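Local coordinates for Ice-binding protein (Flavobacteriaceae bacterium, PDB 5UYT) that probably binds to ice crystals and restrains their growth, acting as a bacterial antifreeze protein built from two beta-solenoid domains, at residues I359-V371 against F379-I391. Numbering follows the deposited sequence.
Sequences IAKNVFWKVDGAV and FKGSVIGNNGAVI
The hydroxyl of Ser382 has two partners: OG lies 2.7 Å from a water that donates to Ala360 O, and it is hydrogen-bonded to Arg401 NH1 as well. Next to that bridge the strands 363-367 and 382-385 run parallel; Trp365 is bracketed by its backbone bonds to Ser382 O and Ile384 N, while Phe364 and Lys366 turn their backbone groups to strand 336-340 on the other flank. Ser382 N donates to Val363 O, Trp365 N donates to Ser382 O in return, and Ile384 N meets Trp365 O at 2.8 Å, almost straight at 174°. The indole of Trp365 adds a bond of its own. Its NE1 gives its hydrogen to Lys380 O at 2.9 Å, in the carbonyl plane, so the backbone corner at Gly381 is tied by a side chain. CG of Trp365 stands anti to the carbonyl carbon (chi1 -58°), which carries the ring back along the strand towards that corner. There Phe379 arrives from the opposite direction and sets CZ over the centre of one indole face, 3.5 Å above it, the two planes inclined at 44°. A leucine in place of Trp365 would probably leave Lys380 O without its indole donor and Phe379 without the flat surface it rests on. The two segments belong to successive coils of this protein's right-handed beta-solenoid, in which Trp365, Val367 and Val383 share one face of the sheet. Farther along, Val383 CG1 touches CG2 of both Val367 and Val371, at 3.9 Å from the former. Past the loops the pairing resumes one residue out of step, with Ile391 N bonded to Val371 O at 2.9 Å. On the other face, helix 270-288 covers Lys366 and Ile384 through Tyr283 and Leu279.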
loop_
_atom_site.group_PDB
_atom_site.type_symbol
_atom_site.label_atom_id
_atom_site.label_comp_id
_atom_site.label_asym_id
_atom_site.label_seq_id
_atom_site.Cartn_x
_atom_site.Cartn_y
_atom_site.Cartn_z
ATOM N N ILE A 359 6.425 10.063 -6.162
ATOM C CA ILE A 359 7.208 11.290 -5.866
ATOM C C ILE A 359 6.581 12.104 -4.717
ATOM O O ILE A 359 5.349 12.096 -4.528
ATOM C CB ILE A 359 7.487 12.162 -7.116
ATOM C CG1 ILE A 359 6.174 12.653 -7.762
ATOM C CG2 ILE A 359 8.432 11.419 -8.088
ATOM C CD1 ILE A 359 6.321 13.601 -8.968
ATOM N N ALA A 360 7.430 12.727 -3.905
ATOM C CA ALA A 360 6.949 13.336 -2.667
ATOM C C ALA A 360 5.978 14.509 -2.937
ATOM O O ALA A 360 5.165 14.825 -2.088
ATOM C CB ALA A 360 8.137 13.836 -1.852
ATOM N N LYS A 361 6.115 15.163 -4.100
ATOM C CA LYS A 361 5.231 16.238 -4.520
ATOM C C LYS A 361 3.751 15.799 -4.512
ATOM O O LYS A 361 2.850 16.649 -4.406
ATOM C CB LYS A 361 5.626 16.632 -5.954
ATOM C CG LYS A 361 4.738 17.639 -6.648
ATOM C CD LYS A 361 5.219 17.981 -8.068
ATOM C CE LYS A 361 4.801 16.982 -9.148
ATOM N NZ LYS A 361 3.341 16.742 -9.461
ATOM N N ASN A 362 3.519 14.479 -4.679
ATOM C CA ASN A 362 2.159 13.926 -4.853
ATOM C C ASN A 362 1.661 13.160 -3.629
ATOM O O ASN A 362 0.713 12.377 -3.740
ATOM C CB ASN A 362 2.097 12.996 -6.094
ATOM C CG ASN A 362 2.408 13.732 -7.392
ATOM O OD1 ASN A 362 2.254 14.941 -7.479
ATOM N ND2 ASN A 362 2.872 13.001 -8.408
ATOM N N VAL A 363 2.302 13.386 -2.482
ATOM C CA VAL A 363 1.916 12.748 -1.218
ATOM C C VAL A 363 1.417 13.807 -0.235
ATOM O O VAL A 363 2.118 14.833 0.006
ATOM C CB VAL A 363 3.141 12.045 -0.614
ATOM C CG1 VAL A 363 2.773 11.429 0.725
ATOM C CG2 VAL A 363 3.651 10.985 -1.605
ATOM N N PHE A 364 0.191 13.598 0.276
ATOM C CA PHE A 364 -0.431 14.560 1.189
ATOM C C PHE A 364 -0.953 13.886 2.435
ATOM O O PHE A 364 -1.560 12.805 2.359
ATOM C CB PHE A 364 -1.602 15.260 0.494
ATOM C CG PHE A 364 -1.185 15.945 -0.769
ATOM C CD1 PHE A 364 -0.675 17.246 -0.724
ATOM C CD2 PHE A 364 -1.178 15.242 -1.981
ATOM C CE1 PHE A 364 -0.221 17.871 -1.887
ATOM C CE2 PHE A 364 -0.724 15.872 -3.153
ATOM C CZ PHE A 364 -0.236 17.165 -3.095
ATOM N N TRP A 365 -0.763 14.548 3.570
ATOM C CA TRP A 365 -1.218 14.001 4.839
ATOM C C TRP A 365 -2.124 15.059 5.449
ATOM O O TRP A 365 -1.683 16.203 5.669
ATOM C CB TRP A 365 -0.032 13.815 5.789
ATOM C CG TRP A 365 1.078 12.921 5.271
ATOM C CD1 TRP A 365 2.047 13.252 4.350
ATOM C CD2 TRP A 365 1.343 11.581 5.678
ATOM N NE1 TRP A 365 2.888 12.177 4.157
ATOM C CE2 TRP A 365 2.476 11.140 4.959
ATOM C CE3 TRP A 365 0.705 10.688 6.564
ATOM C CZ2 TRP A 365 3.003 9.846 5.105
ATOM C CZ3 TRP A 365 1.245 9.404 6.728
ATOM C CH2 TRP A 365 2.399 9.002 6.010
ATOM N N LYS A 366 -3.380 14.697 5.715
ATOM C CA LYS A 366 -4.307 15.612 6.369
ATOM C C LYS A 366 -4.412 15.166 7.822
ATOM O O LYS A 366 -4.972 14.087 8.064
ATOM C CB LYS A 366 -5.667 15.484 5.671
ATOM C CG LYS A 366 -6.753 16.504 6.075
ATOM C CD LYS A 366 -7.478 16.151 7.374
ATOM C CE LYS A 366 -8.076 14.745 7.418
ATOM N NZ LYS A 366 -8.562 14.416 8.796
ATOM N N VAL A 367 -3.892 15.951 8.775
ATOM C CA VAL A 367 -3.857 15.490 10.173
ATOM C C VAL A 367 -4.747 16.383 11.062
ATOM O O VAL A 367 -4.492 17.578 11.250
ATOM C CB VAL A 367 -2.398 15.490 10.721
ATOM C CG1 VAL A 367 -2.413 14.967 12.161
ATOM C CG2 VAL A 367 -1.498 14.643 9.793
ATOM N N ASP A 368 -5.827 15.804 11.579
ATOM C CA ASP A 368 -6.737 16.578 12.412
ATOM C C ASP A 368 -6.279 16.485 13.866
ATOM O O ASP A 368 -6.897 15.809 14.702
ATOM C CB ASP A 368 -8.187 16.101 12.263
ATOM C CG ASP A 368 -9.162 16.973 13.008
ATOM O OD1 ASP A 368 -8.844 18.144 13.307
ATOM O OD2 ASP A 368 -10.293 16.498 13.300
ATOM N N GLY A 369 -5.164 17.161 14.137
ATOM C CA GLY A 369 -4.569 17.177 15.456
ATOM C C GLY A 369 -3.102 17.570 15.410
ATOM O O GLY A 369 -2.602 18.073 14.397
ATOM N N ALA A 370 -2.415 17.351 16.531
ATOM C CA ALA A 370 -0.967 17.645 16.632
ATOM C C ALA A 370 -0.137 16.738 15.727
ATOM O O ALA A 370 -0.582 15.644 15.321
ATOM C CB ALA A 370 -0.518 17.492 18.091
ATOM N N VAL A 371 1.054 17.214 15.376
ATOM C CA VAL A 371 1.995 16.433 14.526
ATOM C C VAL A 371 3.331 16.420 15.265
ATOM O O VAL A 371 3.846 17.478 15.603
ATOM C CB VAL A 371 2.173 17.100 13.148
ATOM C CG1 VAL A 371 3.267 16.397 12.316
ATOM C CG2 VAL A 371 0.831 17.097 12.377
ATOM N N PHE A 379 10.727 11.963 6.616
ATOM C CA PHE A 379 9.321 12.155 6.262
ATOM C C PHE A 379 9.213 12.699 4.841
ATOM O O PHE A 379 10.107 13.451 4.390
ATOM C CB PHE A 379 8.584 13.089 7.274
ATOM C CG PHE A 379 7.106 12.727 7.456
ATOM C CD1 PHE A 379 6.758 11.650 8.270
ATOM C CD2 PHE A 379 6.100 13.410 6.770
ATOM C CE1 PHE A 379 5.423 11.240 8.421
ATOM C CE2 PHE A 379 4.763 13.009 6.911
ATOM C CZ PHE A 379 4.432 11.936 7.727
ATOM N N LYS A 380 8.142 12.324 4.132
ATOM C CA LYS A 380 7.958 12.754 2.734
ATOM C C LYS A 380 6.508 13.153 2.519
ATOM O O LYS A 380 5.595 12.507 3.043
ATOM C CB LYS A 380 8.377 11.650 1.742
ATOM C CG LYS A 380 9.888 11.360 1.868
ATOM C CD LYS A 380 10.442 10.404 0.829
ATOM C CE LYS A 380 11.920 10.059 1.107
ATOM N NZ LYS A 380 12.143 9.522 2.505
ATOM N N GLY A 381 6.324 14.211 1.747
ATOM C CA GLY A 381 4.986 14.684 1.373
ATOM C C GLY A 381 4.639 15.983 2.079
ATOM O O GLY A 381 5.463 16.515 2.835
ATOM N N SER A 382 3.426 16.479 1.833
ATOM C CA SER A 382 2.982 17.732 2.452
ATOM C C SER A 382 2.008 17.402 3.592
ATOM O O SER A 382 0.938 16.829 3.354
ATOM C CB SER A 382 2.283 18.597 1.396
ATOM O OG SER A 382 3.218 19.027 0.433
ATOM N N VAL A 383 2.397 17.755 4.820
ATOM C CA VAL A 383 1.576 17.458 5.987
ATOM C C VAL A 383 0.826 18.740 6.287
ATOM O O VAL A 383 1.420 19.822 6.405
ATOM C CB VAL A 383 2.411 17.138 7.248
ATOM C CG1 VAL A 383 1.460 16.848 8.420
ATOM C CG2 VAL A 383 3.341 15.984 7.007
ATOM N N ILE A 384 -0.492 18.616 6.400
ATOM C CA ILE A 384 -1.299 19.752 6.811
ATOM C C ILE A 384 -2.056 19.362 8.046
ATOM O O ILE A 384 -3.046 18.619 7.971
ATOM C CB ILE A 384 -2.296 20.166 5.746
ATOM C CG1 ILE A 384 -1.590 20.360 4.404
ATOM C CG2 ILE A 384 -3.009 21.446 6.204
ATOM C CD1 ILE A 384 -2.492 20.952 3.349
ATOM N N GLY A 385 -1.565 19.869 9.170
ATOM C CA GLY A 385 -2.142 19.624 10.472
ATOM C C GLY A 385 -3.192 20.679 10.755
ATOM O O GLY A 385 -3.289 21.704 10.055
ATOM N N ASN A 386 -3.985 20.411 11.790
ATOM C CA ASN A 386 -5.133 21.244 12.129
ATOM C C ASN A 386 -5.308 21.254 13.634
ATOM O O ASN A 386 -5.460 20.181 14.244
ATOM C CB ASN A 386 -6.402 20.667 11.491
ATOM C CG ASN A 386 -7.643 21.504 11.768
ATOM O OD1 ASN A 386 -8.661 20.976 12.248
ATOM N ND2 ASN A 386 -7.597 22.788 11.427
ATOM N N ASN A 387 -5.303 22.445 14.220
ATOM C CA ASN A 387 -5.492 22.638 15.650
ATOM C C ASN A 387 -4.648 21.711 16.517
ATOM O O ASN A 387 -5.165 20.818 17.185
ATOM C CB ASN A 387 -6.985 22.536 15.990
ATOM C CG ASN A 387 -7.792 23.600 15.288
ATOM O OD1 ASN A 387 -7.287 24.696 15.031
ATOM N ND2 ASN A 387 -9.026 23.283 14.942
ATOM N N GLY A 388 -3.338 21.925 16.505
ATOM C CA GLY A 388 -2.471 21.183 17.395
ATOM C C GLY A 388 -1.024 21.583 17.189
ATOM O O GLY A 388 -0.631 21.956 16.083
ATOM N N ALA A 389 -0.261 21.522 18.267
ATOM C CA ALA A 389 1.131 21.941 18.246
ATOM C C ALA A 389 1.921 20.984 17.358
ATOM O O ALA A 389 1.583 19.784 17.243
ATOM C CB ALA A 389 1.697 21.958 19.652
ATOM N N VAL A 390 2.958 21.509 16.717
ATOM C CA VAL A 390 3.795 20.666 15.891
ATOM C C VAL A 390 5.193 20.647 16.507
ATOM O O VAL A 390 5.723 21.712 16.887
ATOM C CB VAL A 390 3.849 21.195 14.434
ATOM C CG1 VAL A 390 4.814 20.385 13.559
ATOM C CG2 VAL A 390 2.439 21.248 13.834
ATOM N N ILE A 391 5.772 19.453 16.618
ATOM C CA ILE A 391 7.180 19.329 17.034
ATOM C C ILE A 391 7.917 18.524 15.984
ATOM O O ILE A 391 7.462 17.428 15.608
ATOM C CB ILE A 391 7.315 18.604 18.390
ATOM C CG1 ILE A 391 6.549 19.360 19.458
ATOM C CG2 ILE A 391 8.807 18.450 18.781
ATOM C CD1 ILE A 391 6.470 18.603 20.783
HETATM O O HOH W 1 4.936 17.449 -0.886
HETATM O O HOH W 2 -1.022 20.235 13.471
#